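Local coordinates for protein eukaryotic translation initiation factor 2A (Schizosaccharomyces pombe, PDB 3WJ9) that probably directs binding of methionyl-tRNAi to 40S ribosomal subunits in the early steps of protein synthesis on a few specific mRNAs, at residues Ile33-Arg38 with Ala52-Val57; Gly46-Tyr51 with Leu79-Leu84; Asp61-Ala66 with Phe405-Pro410; Tyr87-Glu92 with Gln104-Trp109; Leu138-Val143 with Phe171-Gly176. All blocks are in the same frame, centred on the assembly; numbering follows the deposited sequence.

All five contacts belong to one beta-propeller, in which small antiparallel sheets form the blades. Contact 4 is the most buried and, with its ladder of backbone bonds, lies within one blade. Contact 1 also stays within a blade but closes a partly exposed end of it, mixing one backbone bond with side-chain packing. Contacts 2 and 5 join consecutive blades face to face through aliphatic groups and a phenylalanine, without hydrogen bonds; contact 5 is nearer the surface. Contact 3 is ionic and links a blade turn to residues just after the chain's last strand. Contacts 1 and 2 share strand 48-53, while Gly46 of contact 2 bonds Thr62 of contact 3 and Gly80 bonds Ser89 of contact 4.

Contact 1 (Ile33-Arg38 with Ala52-Val57); sequences ISEPAR and ATATQV
Arg38 N donates to Ala52 O at 2.6 Å with an N-H...O angle of 164°, the backbone hydrogen bond that joins the two segments. Ala52 O is also approached by Ala37 CA at 3.3 Å, a weaker CA-H...O contact. The apolar part of the contact gathers round Thr53. With OG1 set between its backbone N and carbonyl carbon (chi1 72°), Thr53 turns CG2 to Ile33, whose CD1 lies 3.6 Å from it; the CD1 methyl also reaches Gln56 CB. Glu35 joins through its aliphatic base, CB resting 3.5 Å from Thr53 CB. These residues close the end of the beta hairpin of strands 37-42 and 48-53, the first two strands of a four-stranded propeller blade, where the chain enters the first and turns out of the second toward strand 57-61. That turn is held from within: Gln56 O takes two bonds from one residue, Thr53 N at 3.1 Å and Thr53 OG1 at 3.3 Å, the hydroxyl approaching from above the carbonyl plane. On the other flank Arg38 bends at chi3 (66°) and lies alongside Ala52-Ala54. Its NH2 comes 3.3 Å from Ala54 CB, while NH1 makes a weak hydrogen bond to Thr76 O, at the start of the strand that opens the next blade.

Contact 2 (Gly46-Tyr51 with Leu79-Leu84); sequences GKLFAY and LGFSPL
Leu48, Ala50 and Phe81 make a purely apolar contact between two successive propeller blades, strand 48-53 being second in one sheet and strand 76-81 first in the next. The short strand segments run nearly antiparallel, 166° between their directions, but their axes stay 8.5 Å apart, so side chains alone bridge the gap and no hydrogen bond crosses it. The Phe81 ring does most of this: CG lies anti to the carbonyl carbon (chi1 -84°), which sends the ring across toward strand 48-53. Phe81 CE2 lies 3.7 Å from Ala50 CB and Phe81 CZ 3.9 Å from Leu48 CB. Leu48 adds a methyl, with CD1 3.9 Å from Phe81 CE1, its side chain crossing the phenylalanine at about a right angle. Further along, Leu79 CD1 approaches the backbone of Tyr51, 4.2 Å from its carbonyl C. Phe81 also touches Cys41 and Pro44, the first strand and its turn in the facing blade. Hydrophobic packing of one sheet's face on the next is typical of neighbouring beta-propeller blades.

Contact 3 (Asp61-Ala66 with Phe405-Pro410); sequences DTESGA and FWRPRP
Arg407 sends CG opposite its backbone N (chi1 176°) and then kinks at chi3 (60°), which carries its guanidinium to Glu63; Arg409, folded back at chi2 and chi3, brings its guanidinium over that of Arg407. The result is a salt bridge, Arg407 NH1 donating to Glu63 OE2 at 3.2 Å. The oxygen lies close to the guanidinium plane and is met on its syn side but well out of the carboxylate plane, the two planar groups being turned 63° apart. Arg409 CZ sits 3.8 Å above the centre of the Arg407 guanidinium. Arg409 NH2 is 4.1 Å from Glu63 OE1, which lies well out of the Arg409 guanidinium plane, so only charges are felt; the carboxylate probably eases the pairing of two cations. Arg407 CD packs 3.6 Å from Thr62 CB, while Thr62 OG1 bonds Gly46 O. The turn holding Glu63 follows strand 57-61 and Arg407 follows strand 401-406, which shares a sheet with this chain's first strand, 6-11; Tyr42 of strand 37-42 touches both Thr62 and Arg407.

Contact 4 (Tyr87-Glu92 with Gln104-Trp109); sequences YLSTWE and QNMKVW
Trp109 and Thr90 meet at the edge of the indole: NE1 donates to Thr90 OG1 at 2.7 Å with an angle of 167°, the oxygen lying almost in the ring plane. Thr90 presents this hydroxyl from between its backbone N and carbonyl carbon (chi1 61°). Leu88 O sits at the same ring's edge, 3.0 Å from Trp109 CD1, and one face carries Lys107 CB, 3.4 Å above the plane toward the rim. Around them strands 87-92 and 106-110 form the antiparallel middle pair of a four-stranded propeller blade in the WD 1 repeat. Leu88 and Trp109 bond each other both ways; Thr90 N donates to Lys107 O at 3.2 Å, but the return bond is weak. On the face of Leu88 and Thr90 the tryptophan also touches Leu71 of the preceding blade. Ser89 and Val108 take the other face, where Ser89 OG bonds Asn129 and Ser89 CB lies 4.1 Å from SE of Met106, a selenomethionine. Strand 106-110 has a classic beta bulge against strand 116-120, where Asn105 and Met106 both face Phe120. At the end of the 87-92 pairing Glu92 N donates to Asn105 O at 3.2 Å, from 68° out of the carbonyl plane.

Contact 5 (Leu138-Val143 with Phe171-Gly176); sequences LAARLV and FALSPG
Ala140 CB and Phe171 CE2 lie 3.6 Å apart, the nearest approach between these two strands. The phenylalanine spans two residues of the facing strand: on its other side Phe171 CE1 is 3.8 Å from Leu142 CB, so the ring reaches both the alanine and the leucine, slanted to each. Its CG is placed between backbone N and carbonyl carbon (chi1 79°), a position from which the ring projects across the gap. Leu173 completes the apolar group, with CD1 3.8 Å from Ala140 CB and in the plane of the Phe171 ring, at its edge. No hydrogen bond crosses here; the strand segments run antiparallel at 178° with their axes 9.1 Å apart. This is packing between consecutive blades of the propeller, strand 138-143 being second in its sheet and strand 170-173 first in the next, the same pairing of positions by which strand 48-53 meets strand 76-81. Behind the apolar groups, Gln131, from the blade of strand 138-143, binds strand 170-173 directly: its OE1 accepts from Leu173 N and its NE2 donates to Phe171 O, which fixes the backbone from which both side chains spring. Val183 and Val181, on the adjoining strand 180-185, back Phe171 and Leu173. Arg141, pointing the other way from its strand, makes a cation-pi contact with Phe120 of the preceding blade.

Contact 1 (Ile33-Arg38 with Ala52-Val57)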
# COMPACT_ATOMS: atom_id res chain seq x y z
N ILE A 33 -18.55 9.78 -14.47
CA ILE A 33 -18.39 10.71 -15.59
C ILE A 33 -18.82 10.06 -16.90
O ILE A 33 -18.89 8.83 -17.00
CB ILE A 33 -16.92 11.20 -15.72
CG1 ILE A 33 -16.34 11.60 -14.37
CG2 ILE A 33 -16.80 12.39 -16.66
CD1 ILE A 33 -14.88 12.02 -14.45
N SER A 34 -19.13 10.89 -17.90
CA SER A 34 -19.35 10.45 -19.27
C SER A 34 -18.33 9.41 -19.73
O SER A 34 -18.69 8.35 -20.24
CB SER A 34 -19.30 11.66 -20.21
OG SER A 34 -19.40 11.26 -21.57
N GLU A 35 -17.05 9.73 -19.54
CA GLU A 35 -15.97 8.82 -19.91
C GLU A 35 -15.97 7.58 -19.03
O GLU A 35 -16.32 7.65 -17.85
CB GLU A 35 -14.62 9.53 -19.82
CG GLU A 35 -14.53 10.85 -20.54
CD GLU A 35 -14.20 10.70 -22.01
OE1 GLU A 35 -13.61 11.65 -22.58
OE2 GLU A 35 -14.51 9.65 -22.59
N PRO A 36 -15.56 6.43 -19.59
CA PRO A 36 -15.37 5.23 -18.78
C PRO A 36 -14.23 5.41 -17.79
O PRO A 36 -13.22 6.02 -18.14
CB PRO A 36 -15.04 4.15 -19.82
CG PRO A 36 -14.47 4.91 -20.97
CD PRO A 36 -15.23 6.20 -21.01
N ALA A 37 -14.38 4.90 -16.58
CA ALA A 37 -13.33 5.03 -15.57
C ALA A 37 -12.18 4.08 -15.88
O ALA A 37 -12.38 3.01 -16.45
CB ALA A 37 -13.89 4.75 -14.18
N ARG A 38 -10.97 4.50 -15.53
CA ARG A 38 -9.77 3.71 -15.81
C ARG A 38 -8.99 3.40 -14.53
O ARG A 38 -8.07 2.59 -14.54
CB ARG A 38 -8.87 4.45 -16.80
CG ARG A 38 -8.40 5.80 -16.30
CD ARG A 38 -7.35 6.39 -17.23
NE ARG A 38 -7.89 6.72 -18.54
CZ ARG A 38 -7.15 7.05 -19.59
NH1 ARG A 38 -5.83 7.11 -19.48
NH2 ARG A 38 -7.72 7.33 -20.75
N ALA A 52 -10.54 7.89 -11.98
CA ALA A 52 -9.96 8.55 -13.14
C ALA A 52 -10.63 8.13 -14.43
O ALA A 52 -10.85 6.94 -14.68
CB ALA A 52 -8.47 8.27 -13.20
N THR A 53 -10.98 9.12 -15.24
CA THR A 53 -11.41 8.89 -16.61
C THR A 53 -10.43 9.62 -17.51
O THR A 53 -9.54 10.32 -17.03
CB THR A 53 -12.85 9.37 -16.85
OG1 THR A 53 -12.89 10.81 -16.86
CG2 THR A 53 -13.79 8.83 -15.78
N ALA A 54 -10.59 9.47 -18.82
CA ALA A 54 -9.68 10.10 -19.77
C ALA A 54 -9.70 11.63 -19.64
O ALA A 54 -8.66 12.27 -19.65
CB ALA A 54 -10.04 9.70 -21.19
N THR A 55 -10.90 12.19 -19.51
CA THR A 55 -11.06 13.64 -19.52
C THR A 55 -10.73 14.28 -18.17
O THR A 55 -10.02 15.28 -18.12
CB THR A 55 -12.50 14.03 -19.92
OG1 THR A 55 -12.85 13.38 -21.15
CG2 THR A 55 -12.63 15.53 -20.09
N GLN A 56 -11.26 13.71 -17.09
CA GLN A 56 -11.25 14.36 -15.79
C GLN A 56 -10.98 13.41 -14.61
O GLN A 56 -10.75 12.22 -14.80
CB GLN A 56 -12.58 15.07 -15.57
CG GLN A 56 -12.92 16.12 -16.61
CD GLN A 56 -14.38 16.56 -16.59
OE1 GLN A 56 -15.13 16.23 -15.68
NE2 GLN A 56 -14.79 17.29 -17.62
N VAL A 57 -10.98 13.97 -13.40
CA VAL A 57 -10.89 13.18 -12.17
C VAL A 57 -11.91 13.71 -11.16
O VAL A 57 -11.93 14.90 -10.86
CB VAL A 57 -9.48 13.22 -11.55
CG1 VAL A 57 -9.48 12.57 -10.18
CG2 VAL A 57 -8.47 12.55 -12.46

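Contact 2 (Gly46-Tyr51 with Leu79-Leu84)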
# COMPACT_ATOMS: atom_id res chain seq x y z
N GLY A 46 -10.87 6.80 4.24
CA GLY A 46 -12.10 6.44 3.55
C GLY A 46 -13.19 7.49 3.54
O GLY A 46 -14.36 7.18 3.32
N LYS A 47 -12.82 8.74 3.78
CA LYS A 47 -13.79 9.83 3.74
C LYS A 47 -14.02 10.31 2.31
O LYS A 47 -15.02 10.97 2.02
CB LYS A 47 -13.33 11.00 4.62
CG LYS A 47 -13.36 10.70 6.11
CD LYS A 47 -13.08 11.96 6.92
CE LYS A 47 -13.10 11.67 8.41
NZ LYS A 47 -12.82 12.89 9.21
N LEU A 48 -13.09 9.97 1.42
CA LEU A 48 -13.19 10.41 0.03
C LEU A 48 -13.00 9.27 -0.97
O LEU A 48 -12.42 8.24 -0.66
CB LEU A 48 -12.15 11.51 -0.25
CG LEU A 48 -12.34 12.84 0.48
CD1 LEU A 48 -11.25 13.84 0.09
CD2 LEU A 48 -13.72 13.42 0.20
N PHE A 49 -13.52 9.48 -2.18
CA PHE A 49 -13.39 8.52 -3.27
C PHE A 49 -13.02 9.22 -4.57
O PHE A 49 -13.68 10.19 -4.97
CB PHE A 49 -14.69 7.72 -3.44
CG PHE A 49 -14.70 6.83 -4.65
CD1 PHE A 49 -14.06 5.60 -4.63
CD2 PHE A 49 -15.35 7.22 -5.81
CE1 PHE A 49 -14.07 4.78 -5.74
CE2 PHE A 49 -15.36 6.40 -6.92
CZ PHE A 49 -14.72 5.17 -6.89
N ALA A 50 -11.98 8.74 -5.23
CA ALA A 50 -11.53 9.33 -6.49
C ALA A 50 -11.47 8.28 -7.59
O ALA A 50 -11.00 7.17 -7.37
CB ALA A 50 -10.17 9.98 -6.31
N TYR A 51 -11.94 8.64 -8.78
CA TYR A 51 -11.80 7.76 -9.93
C TYR A 51 -11.34 8.54 -11.15
O TYR A 51 -11.70 9.70 -11.33
CB TYR A 51 -13.11 7.02 -10.22
CG TYR A 51 -14.26 7.91 -10.61
CD1 TYR A 51 -15.12 8.43 -9.65
CD2 TYR A 51 -14.50 8.24 -11.94
CE1 TYR A 51 -16.17 9.24 -9.99
CE2 TYR A 51 -15.55 9.05 -12.29
CZ TYR A 51 -16.39 9.55 -11.32
OH TYR A 51 -17.44 10.37 -11.66
N LEU A 79 -3.30 7.17 -9.04
CA LEU A 79 -3.87 8.16 -8.13
C LEU A 79 -3.43 7.84 -6.70
O LEU A 79 -3.15 6.69 -6.37
CB LEU A 79 -5.39 8.18 -8.24
CG LEU A 79 -6.01 8.43 -9.62
CD1 LEU A 79 -7.51 8.15 -9.60
CD2 LEU A 79 -5.75 9.86 -10.08
N GLY A 80 -3.36 8.87 -5.86
CA GLY A 80 -2.93 8.67 -4.48
C GLY A 80 -3.37 9.78 -3.54
O GLY A 80 -3.18 10.96 -3.82
N PHE A 81 -3.97 9.38 -2.43
CA PHE A 81 -4.38 10.32 -1.39
C PHE A 81 -3.29 10.49 -0.34
O PHE A 81 -2.65 9.51 0.07
CB PHE A 81 -5.67 9.85 -0.71
CG PHE A 81 -6.93 10.22 -1.44
CD1 PHE A 81 -7.47 11.49 -1.31
CD2 PHE A 81 -7.58 9.30 -2.24
CE1 PHE A 81 -8.64 11.82 -1.97
CE2 PHE A 81 -8.74 9.63 -2.90
CZ PHE A 81 -9.27 10.90 -2.77
N SER A 82 -3.08 11.72 0.10
CA SER A 82 -2.24 11.99 1.25
C SER A 82 -2.98 11.49 2.50
O SER A 82 -4.20 11.39 2.48
CB SER A 82 -1.94 13.49 1.34
OG SER A 82 -3.13 14.25 1.46
N PRO A 83 -2.24 11.16 3.58
CA PRO A 83 -2.79 10.50 4.77
C PRO A 83 -4.10 11.07 5.30
O PRO A 83 -4.94 10.31 5.79
CB PRO A 83 -1.68 10.69 5.81
CG PRO A 83 -0.45 10.69 5.00
CD PRO A 83 -0.80 11.41 3.73
N LEU A 84 -4.29 12.38 5.20
CA LEU A 84 -5.52 13.01 5.67
C LEU A 84 -6.40 13.42 4.49
O LEU A 84 -7.40 14.12 4.66
CB LEU A 84 -5.20 14.22 6.54
CG LEU A 84 -4.44 13.93 7.84
CD1 LEU A 84 -4.08 15.22 8.56
CD2 LEU A 84 -5.25 13.02 8.75

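Contact 3 (Asp61-Ala66 with Phe405-Pro410)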
# COMPACT_ATOMS: atom_id res chain seq x y z
N ASP A 61 -18.04 12.18 -2.01
CA ASP A 61 -18.22 11.95 -0.58
C ASP A 61 -18.76 10.55 -0.36
O ASP A 61 -19.85 10.22 -0.82
CB ASP A 61 -19.15 13.00 0.03
CG ASP A 61 -19.46 12.72 1.49
OD1 ASP A 61 -18.58 12.17 2.20
OD2 ASP A 61 -20.57 13.06 1.94
N THR A 62 -18.01 9.72 0.35
CA THR A 62 -18.35 8.31 0.51
C THR A 62 -19.64 8.06 1.30
O THR A 62 -20.12 6.93 1.38
CB THR A 62 -17.21 7.53 1.19
OG1 THR A 62 -17.06 7.99 2.54
CG2 THR A 62 -15.91 7.74 0.44
N GLU A 63 -20.19 9.12 1.89
CA GLU A 63 -21.43 9.00 2.65
C GLU A 63 -22.64 9.20 1.75
O GLU A 63 -23.56 8.38 1.73
CB GLU A 63 -21.45 10.00 3.80
CG GLU A 63 -21.78 9.37 5.15
CD GLU A 63 -20.77 8.31 5.54
OE1 GLU A 63 -19.66 8.68 5.98
OE2 GLU A 63 -21.08 7.11 5.40
N SER A 64 -22.64 10.30 1.00
CA SER A 64 -23.77 10.63 0.13
C SER A 64 -23.52 10.22 -1.31
O SER A 64 -24.47 9.98 -2.06
CB SER A 64 -24.07 12.13 0.21
OG SER A 64 -22.93 12.90 -0.14
N GLY A 65 -22.26 10.12 -1.70
CA GLY A 65 -21.90 9.84 -3.08
C GLY A 65 -21.78 11.14 -3.85
O GLY A 65 -21.49 11.14 -5.05
N ALA A 66 -22.01 12.25 -3.15
CA ALA A 66 -22.01 13.57 -3.78
C ALA A 66 -20.64 13.93 -4.34
O ALA A 66 -19.63 13.83 -3.66
CB ALA A 66 -22.46 14.62 -2.78
N PHE A 405 -12.54 -2.93 -3.57
CA PHE A 405 -11.88 -2.74 -2.28
C PHE A 405 -12.78 -2.08 -1.25
O PHE A 405 -13.64 -1.27 -1.59
CB PHE A 405 -10.60 -1.92 -2.47
CG PHE A 405 -10.73 -0.81 -3.48
CD1 PHE A 405 -11.33 0.39 -3.13
CD2 PHE A 405 -10.25 -0.97 -4.77
CE1 PHE A 405 -11.45 1.41 -4.06
CE2 PHE A 405 -10.37 0.05 -5.70
CZ PHE A 405 -10.97 1.24 -5.34
N TRP A 406 -12.56 -2.42 0.02
CA TRP A 406 -13.29 -1.84 1.14
C TRP A 406 -13.03 -0.34 1.28
O TRP A 406 -11.96 0.15 0.93
CB TRP A 406 -12.91 -2.53 2.45
CG TRP A 406 -13.34 -3.95 2.56
CD1 TRP A 406 -12.53 -5.05 2.56
CD2 TRP A 406 -14.68 -4.43 2.70
NE1 TRP A 406 -13.29 -6.19 2.69
CE2 TRP A 406 -14.61 -5.83 2.78
CE3 TRP A 406 -15.93 -3.81 2.77
CZ2 TRP A 406 -15.75 -6.63 2.92
CZ3 TRP A 406 -17.05 -4.59 2.91
CH2 TRP A 406 -16.96 -5.99 2.98
N ARG A 407 -14.02 0.37 1.80
CA ARG A 407 -13.82 1.75 2.22
C ARG A 407 -13.23 1.74 3.63
O ARG A 407 -13.93 1.40 4.58
CB ARG A 407 -15.13 2.54 2.18
CG ARG A 407 -15.00 3.96 2.69
CD ARG A 407 -16.35 4.53 3.07
NE ARG A 407 -16.99 3.75 4.11
CZ ARG A 407 -18.13 4.09 4.70
NH1 ARG A 407 -18.75 5.21 4.35
NH2 ARG A 407 -18.65 3.32 5.65
N PRO A 408 -11.95 2.12 3.76
CA PRO A 408 -11.23 2.02 5.03
C PRO A 408 -11.76 2.97 6.11
O PRO A 408 -11.98 4.15 5.84
CB PRO A 408 -9.80 2.40 4.64
CG PRO A 408 -9.96 3.28 3.45
CD PRO A 408 -11.13 2.74 2.70
N ARG A 409 -11.96 2.45 7.31
CA ARG A 409 -12.38 3.26 8.45
C ARG A 409 -11.37 3.12 9.58
O ARG A 409 -10.82 2.04 9.78
CB ARG A 409 -13.78 2.86 8.94
CG ARG A 409 -14.81 2.61 7.84
CD ARG A 409 -14.93 3.78 6.88
NE ARG A 409 -15.50 4.97 7.49
CZ ARG A 409 -15.61 6.15 6.88
NH1 ARG A 409 -15.19 6.28 5.63
NH2 ARG A 409 -16.15 7.18 7.51
N PRO A 410 -11.13 4.21 10.33
CA PRO A 410 -10.15 4.22 11.42
C PRO A 410 -10.76 4.02 12.81
O PRO A 410 -11.67 4.75 13.20
CB PRO A 410 -9.53 5.61 11.31
CG PRO A 410 -10.61 6.47 10.65
CD PRO A 410 -11.69 5.55 10.11

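Contact 4 (Tyr87-Glu92 with Gln104-Trp109)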
# COMPACT_ATOMS: atom_id res chain seq x y z
N TYR A 87 -4.70 16.13 0.04
CA TYR A 87 -3.98 16.23 -1.21
C TYR A 87 -4.09 14.94 -2.02
O TYR A 87 -4.11 13.84 -1.46
CB TYR A 87 -2.51 16.57 -0.96
CG TYR A 87 -2.30 17.84 -0.17
CD1 TYR A 87 -2.41 19.09 -0.77
CD2 TYR A 87 -2.01 17.79 1.19
CE1 TYR A 87 -2.23 20.25 -0.04
CE2 TYR A 87 -1.83 18.95 1.92
CZ TYR A 87 -1.94 20.18 1.31
OH TYR A 87 -1.76 21.32 2.04
N LEU A 88 -4.16 15.08 -3.34
CA LEU A 88 -4.27 13.94 -4.24
C LEU A 88 -3.28 14.10 -5.39
O LEU A 88 -3.25 15.14 -6.05
CB LEU A 88 -5.70 13.81 -4.77
CG LEU A 88 -6.01 12.68 -5.75
CD1 LEU A 88 -6.15 11.35 -5.01
CD2 LEU A 88 -7.27 12.98 -6.55
N SER A 89 -2.46 13.08 -5.61
CA SER A 89 -1.45 13.11 -6.66
C SER A 89 -1.88 12.31 -7.88
O SER A 89 -2.50 11.25 -7.75
CB SER A 89 -0.11 12.60 -6.13
OG SER A 89 0.36 13.39 -5.05
N THR A 90 -1.56 12.81 -9.07
CA THR A 90 -1.97 12.17 -10.32
C THR A 90 -0.81 11.95 -11.27
O THR A 90 -0.25 12.90 -11.81
CB THR A 90 -3.04 13.01 -11.05
OG1 THR A 90 -2.50 14.29 -11.38
CG2 THR A 90 -4.28 13.19 -10.18
N TRP A 91 -0.45 10.69 -11.50
CA TRP A 91 0.59 10.34 -12.47
C TRP A 91 0.01 10.27 -13.88
O TRP A 91 -0.91 9.50 -14.14
CB TRP A 91 1.24 8.99 -12.11
CG TRP A 91 2.42 8.59 -12.98
CD1 TRP A 91 3.74 8.76 -12.70
CD2 TRP A 91 2.37 7.94 -14.26
NE1 TRP A 91 4.52 8.27 -13.72
CE2 TRP A 91 3.70 7.76 -14.69
CE3 TRP A 91 1.34 7.50 -15.09
CZ2 TRP A 91 4.02 7.16 -15.91
CZ3 TRP A 91 1.65 6.90 -16.30
CH2 TRP A 91 2.99 6.74 -16.70
N GLU A 92 0.55 11.09 -14.78
CA GLU A 92 0.23 10.97 -16.20
C GLU A 92 1.41 10.33 -16.92
O GLU A 92 2.49 10.20 -16.34
CB GLU A 92 -0.08 12.34 -16.81
CG GLU A 92 -1.22 13.09 -16.14
CD GLU A 92 -1.48 14.44 -16.78
OE1 GLU A 92 -2.39 15.16 -16.33
OE2 GLU A 92 -0.76 14.79 -17.75
N GLN A 104 5.01 18.34 -17.10
CA GLN A 104 4.84 18.04 -15.69
C GLN A 104 3.86 16.88 -15.52
O GLN A 104 2.66 17.08 -15.37
CB GLN A 104 4.39 19.28 -14.92
CG GLN A 104 5.20 20.53 -15.24
CD GLN A 104 6.29 20.80 -14.22
OE1 GLN A 104 6.87 19.88 -13.65
NE2 GLN A 104 6.56 22.08 -13.97
N ASN A 105 4.41 15.67 -15.54
CA ASN A 105 3.63 14.45 -15.60
C ASN A 105 2.70 14.29 -14.40
O ASN A 105 1.49 14.19 -14.55
CB ASN A 105 4.56 13.26 -15.69
CG ASN A 105 5.84 13.58 -16.46
OD1 ASN A 105 6.93 13.36 -15.95
ND2 ASN A 105 5.70 14.12 -17.66
N MSE A 106 3.28 14.39 -13.20
CA MSE A 106 2.52 14.28 -11.96
C MSE A 106 2.37 15.60 -11.25
O MSE A 106 3.36 16.35 -11.08
CB MSE A 106 3.14 13.20 -11.07
CG MSE A 106 4.11 13.71 -10.02
SE MSE A 106 3.16 13.87 -8.30
CE MSE A 106 4.67 13.43 -7.10
N LYS A 107 1.14 15.91 -10.83
CA LYS A 107 0.79 17.16 -10.21
C LYS A 107 0.18 16.82 -8.86
O LYS A 107 -0.29 15.70 -8.66
CB LYS A 107 -0.17 17.93 -11.10
CG LYS A 107 0.25 17.92 -12.57
CD LYS A 107 -0.85 18.41 -13.50
CE LYS A 107 -0.60 17.95 -14.93
NZ LYS A 107 0.70 18.45 -15.45
N VAL A 108 0.22 17.76 -7.93
CA VAL A 108 -0.44 17.54 -6.65
C VAL A 108 -1.65 18.47 -6.61
O VAL A 108 -1.57 19.61 -7.05
CB VAL A 108 0.49 17.81 -5.46
CG1 VAL A 108 -0.20 17.47 -4.14
CG2 VAL A 108 1.77 17.00 -5.60
N TRP A 109 -2.78 17.97 -6.12
CA TRP A 109 -4.01 18.74 -6.13
C TRP A 109 -4.60 18.89 -4.73
O TRP A 109 -4.40 18.04 -3.87
CB TRP A 109 -5.05 18.09 -7.05
CG TRP A 109 -4.52 17.65 -8.40
CD1 TRP A 109 -3.84 16.49 -8.67
CD2 TRP A 109 -4.65 18.33 -9.65
NE1 TRP A 109 -3.53 16.43 -10.00
CE2 TRP A 109 -4.02 17.54 -10.63
CE3 TRP A 109 -5.24 19.54 -10.03
CZ2 TRP A 109 -3.96 17.92 -11.97
CZ3 TRP A 109 -5.18 19.92 -11.37
CH2 TRP A 109 -4.54 19.11 -12.31

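Contact 5 (Leu138-Val143 with Phe171-Gly176)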
# COMPACT_ATOMS: atom_id res chain seq x y z
N LEU A 138 4.51 17.06 6.25
CA LEU A 138 5.74 16.99 5.48
C LEU A 138 5.64 16.03 4.29
O LEU A 138 5.05 14.95 4.41
CB LEU A 138 6.91 16.57 6.38
CG LEU A 138 7.14 17.42 7.64
CD1 LEU A 138 8.28 16.85 8.48
CD2 LEU A 138 7.42 18.87 7.26
N ALA A 139 6.20 16.43 3.16
CA ALA A 139 6.22 15.59 1.96
C ALA A 139 7.65 15.31 1.54
O ALA A 139 8.57 16.02 1.94
CB ALA A 139 5.44 16.26 0.84
N ALA A 140 7.85 14.29 0.71
CA ALA A 140 9.20 13.87 0.35
C ALA A 140 9.33 13.42 -1.10
O ALA A 140 8.62 12.52 -1.55
CB ALA A 140 9.67 12.77 1.29
N ARG A 141 10.26 14.04 -1.81
CA ARG A 141 10.57 13.71 -3.20
C ARG A 141 11.95 13.06 -3.26
O ARG A 141 12.74 13.20 -2.32
CB ARG A 141 10.51 14.97 -4.07
CG ARG A 141 10.63 14.75 -5.57
CD ARG A 141 10.99 16.06 -6.26
NE ARG A 141 11.09 15.95 -7.71
CZ ARG A 141 11.50 16.93 -8.50
NH1 ARG A 141 11.85 18.10 -7.98
NH2 ARG A 141 11.57 16.75 -9.82
N LEU A 142 12.25 12.36 -4.35
CA LEU A 142 13.54 11.70 -4.49
C LEU A 142 14.32 12.19 -5.70
O LEU A 142 13.90 12.01 -6.84
CB LEU A 142 13.35 10.19 -4.58
CG LEU A 142 14.63 9.41 -4.87
CD1 LEU A 142 15.65 9.57 -3.75
CD2 LEU A 142 14.27 7.96 -5.08
N VAL A 143 15.47 12.80 -5.43
CA VAL A 143 16.36 13.23 -6.49
C VAL A 143 17.59 12.34 -6.44
O VAL A 143 17.91 11.77 -5.38
CB VAL A 143 16.75 14.72 -6.34
CG1 VAL A 143 17.31 15.26 -7.64
CG2 VAL A 143 15.54 15.52 -5.92
N PHE A 171 14.23 5.31 -0.72
CA PHE A 171 14.02 5.75 0.66
C PHE A 171 12.61 5.40 1.15
O PHE A 171 11.76 4.99 0.36
CB PHE A 171 14.23 7.26 0.77
CG PHE A 171 13.07 8.07 0.29
CD1 PHE A 171 12.75 8.10 -1.06
CD2 PHE A 171 12.28 8.79 1.17
CE1 PHE A 171 11.67 8.83 -1.51
CE2 PHE A 171 11.20 9.52 0.72
CZ PHE A 171 10.90 9.55 -0.62
N ALA A 172 12.36 5.56 2.45
CA ALA A 172 11.03 5.31 3.02
C ALA A 172 10.83 6.07 4.33
O ALA A 172 11.65 5.97 5.24
CB ALA A 172 10.81 3.82 3.23
N LEU A 173 9.74 6.82 4.41
CA LEU A 173 9.44 7.63 5.60
C LEU A 173 8.94 6.79 6.77
O LEU A 173 8.71 5.58 6.63
CB LEU A 173 8.40 8.70 5.26
CG LEU A 173 8.92 10.11 4.96
CD1 LEU A 173 10.06 10.06 3.96
CD2 LEU A 173 7.80 10.99 4.45
N SER A 174 8.77 7.42 7.92
CA SER A 174 8.24 6.76 9.11
C SER A 174 6.84 7.28 9.43
O SER A 174 6.60 8.48 9.43
CB SER A 174 9.17 6.96 10.31
OG SER A 174 8.59 6.46 11.50
N PRO A 175 5.90 6.35 9.71
CA PRO A 175 4.52 6.71 10.04
C PRO A 175 4.29 6.87 11.54
O PRO A 175 3.15 6.80 12.01
CB PRO A 175 3.72 5.53 9.49
CG PRO A 175 4.71 4.36 9.44
CD PRO A 175 6.09 4.90 9.72
N GLY A 176 5.36 7.09 12.29
CA GLY A 176 5.25 7.30 13.72
C GLY A 176 4.70 8.67 14.06
O GLY A 176 4.37 9.45 13.17